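Local coordinates for protein periplasmic chaperone Spy (Escherichia coli, PDB 6BIE) that acts as an ATP-independent periplasmic chaperone that limits protein aggregation and helps bound substrate proteins to refold, at residues Glu17-Gln22 with Asn74-Ile79. Numbering follows the deposited sequence.
Sequences EIMKGQ and NKIYNI. With ZN (zinc ion), chain J.
Helix-to-helix packing between the C-terminal parts of helix 9-21 and helix 59-77 is carried here by Ile18, which meets Lys75, Ile76 and Ile79. Chi1 of -70° sets its CG1 anti to the carbonyl carbon and CG2 anti to the backbone N, and both branches touch the extended lysine: Ile18 CD1, at the end of the CG1 branch, reaches Lys75 CB at 3.9 Å, while Ile18 CG2 lies 4.1 Å from Lys75 CD. Ile18 CD1 also touches Ile76 CG1 at 4.1 Å and Ile79 CG2 at 4.2 Å, which makes this one methyl the meeting point of three residues. Beside it Met19, bent at chi2 (-83°), brings its terminal CE to Ile76 CD1 at 4.2 Å, the two side chains crossing at about a right angle. In the elongated, cradle-shaped fold of this CpxP/Spy-family chaperone, the patch joins two helix segments 52 residues apart in sequence, near the surface. Ile79 extends it onto Gln14 and Ile15 of helix 9-21, and its carbonyl accepts a hydrogen bond from Gln11. Within 74-79, Asn74 O accepts from Asn78 N and, from the opposite face of its plane, from Asn78 ND2 at 3.0 Å. Glu17, directly before Ile18, turns away from the patch; its OE1 binds a zinc ion held between the subunits, to which Glu83 OE2 of the second subunit also binds, while Glu17 OE2 is hydrogen-bonded to Gln13.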
loop_
_atom_site.group_PDB
_atom_site.type_symbol
_atom_site.label_atom_id
_atom_site.label_comp_id
_atom_site.label_asym_id
_atom_site.label_seq_id
_atom_site.Cartn_x
_atom_site.Cartn_y
_atom_site.Cartn_z
ATOM N N GLU A 17 -14.274 5.862 0.863
ATOM C CA GLU A 17 -13.918 4.452 1.097
ATOM C C GLU A 17 -13.048 4.261 2.347
ATOM O O GLU A 17 -13.202 3.274 3.075
ATOM C CB GLU A 17 -13.223 3.861 -0.139
ATOM C CG GLU A 17 -14.163 3.692 -1.345
ATOM C CD GLU A 17 -13.447 3.354 -2.648
ATOM O OE1 GLU A 17 -12.195 3.358 -2.689
ATOM O OE2 GLU A 17 -14.136 3.083 -3.665
ATOM N N ILE A 18 -12.139 5.204 2.590
ATOM C CA ILE A 18 -11.303 5.195 3.801
ATOM C C ILE A 18 -12.136 5.453 5.058
ATOM O O ILE A 18 -11.982 4.743 6.060
ATOM C CB ILE A 18 -10.139 6.224 3.687
ATOM C CG1 ILE A 18 -9.111 5.754 2.642
ATOM C CG2 ILE A 18 -9.432 6.425 5.028
ATOM C CD1 ILE A 18 -8.241 6.851 2.071
ATOM N N MET A 19 -13.002 6.463 5.004
ATOM C CA MET A 19 -13.830 6.873 6.155
ATOM C C MET A 19 -14.915 5.857 6.520
ATOM O O MET A 19 -15.274 5.725 7.690
ATOM C CB MET A 19 -14.491 8.227 5.890
ATOM C CG MET A 19 -13.538 9.396 5.748
ATOM S SD MET A 19 -12.973 10.134 7.284
ATOM C CE MET A 19 -12.483 11.750 6.675
ATOM N N LYS A 20 -15.465 5.175 5.521
ATOM C CA LYS A 20 -16.329 4.014 5.762
ATOM C C LYS A 20 -15.497 2.864 6.333
ATOM O O LYS A 20 -15.920 2.191 7.273
ATOM C CB LYS A 20 -17.036 3.581 4.473
ATOM C CG LYS A 20 -18.320 4.336 4.137
ATOM C CD LYS A 20 -18.361 5.815 4.520
ATOM C CE LYS A 20 -19.771 6.358 4.410
ATOM N NZ LYS A 20 -20.343 6.242 3.040
ATOM N N GLY A 21 -14.309 2.663 5.762
ATOM C CA GLY A 21 -13.375 1.629 6.211
ATOM C C GLY A 21 -12.826 1.749 7.628
ATOM O O GLY A 21 -12.261 0.781 8.141
ATOM N N GLN A 22 -12.962 2.923 8.253
ATOM C CA GLN A 22 -12.518 3.135 9.646
ATOM C C GLN A 22 -13.514 3.968 10.445
ATOM O O GLN A 22 -13.114 4.743 11.333
ATOM C CB GLN A 22 -11.144 3.830 9.645
ATOM C CG GLN A 22 -10.431 3.995 10.986
ATOM C CD GLN A 22 -10.029 2.685 11.641
ATOM O OE1 GLN A 22 -8.837 2.372 11.748
ATOM N NE2 GLN A 22 -11.010 1.924 12.103
ATOM N N ASN A 74 -3.160 8.970 7.749
ATOM C CA ASN A 74 -2.083 8.387 6.972
ATOM C C ASN A 74 -2.573 7.840 5.627
ATOM O O ASN A 74 -1.912 8.039 4.585
ATOM C CB ASN A 74 -1.365 7.292 7.785
ATOM C CG ASN A 74 -0.261 6.602 6.986
ATOM O OD1 ASN A 74 -0.517 5.650 6.268
ATOM N ND2 ASN A 74 0.960 7.075 7.118
ATOM N N LYS A 75 -3.713 7.154 5.644
ATOM C CA LYS A 75 -4.275 6.616 4.392
ATOM C C LYS A 75 -4.609 7.749 3.412
ATOM O O LYS A 75 -4.344 7.644 2.217
ATOM C CB LYS A 75 -5.521 5.770 4.668
ATOM C CG LYS A 75 -5.190 4.406 5.267
ATOM C CD LYS A 75 -6.448 3.629 5.613
ATOM C CE LYS A 75 -6.065 2.250 6.107
ATOM N NZ LYS A 75 -7.265 1.393 6.263
ATOM N N ILE A 76 -5.169 8.838 3.931
ATOM C CA ILE A 76 -5.548 9.975 3.099
ATOM C C ILE A 76 -4.308 10.671 2.563
ATOM O O ILE A 76 -4.235 10.971 1.374
ATOM C CB ILE A 76 -6.451 10.981 3.856
ATOM C CG1 ILE A 76 -7.791 10.320 4.217
ATOM C CG2 ILE A 76 -6.731 12.200 2.972
ATOM C CD1 ILE A 76 -8.682 11.149 5.111
ATOM N N TYR A 77 -3.337 10.933 3.425
ATOM C CA TYR A 77 -2.052 11.494 2.987
ATOM C C TYR A 77 -1.505 10.727 1.781
ATOM O O TYR A 77 -1.052 11.323 0.814
ATOM C CB TYR A 77 -1.034 11.464 4.127
ATOM C CG TYR A 77 0.309 12.065 3.768
ATOM C CD1 TYR A 77 0.513 13.450 3.804
ATOM C CD2 TYR A 77 1.385 11.251 3.385
ATOM C CE1 TYR A 77 1.741 14.007 3.442
ATOM C CE2 TYR A 77 2.605 11.807 3.023
ATOM C CZ TYR A 77 2.775 13.176 3.067
ATOM O OH TYR A 77 3.994 13.727 2.754
ATOM N N ASN A 78 -1.563 9.403 1.842
ATOM C CA ASN A 78 -1.008 8.568 0.777
ATOM C C ASN A 78 -1.821 8.456 -0.515
ATOM O O ASN A 78 -1.324 7.885 -1.473
ATOM C CB ASN A 78 -0.620 7.205 1.335
ATOM C CG ASN A 78 0.699 7.263 2.071
ATOM O OD1 ASN A 78 1.745 7.438 1.441
ATOM N ND2 ASN A 78 0.660 7.178 3.402
ATOM N N ILE A 79 -3.037 9.004 -0.577
ATOM C CA ILE A 79 -3.701 9.160 -1.881
ATOM C C ILE A 79 -3.353 10.489 -2.560
ATOM O O ILE A 79 -3.733 10.683 -3.713
ATOM C CB ILE A 79 -5.237 8.999 -1.834
ATOM C CG1 ILE A 79 -5.929 10.213 -1.186
ATOM C CG2 ILE A 79 -5.620 7.707 -1.159
ATOM C CD1 ILE A 79 -7.431 10.150 -1.133
HETATM ZN ZN ZN J . -11.279 2.924 -4.138
#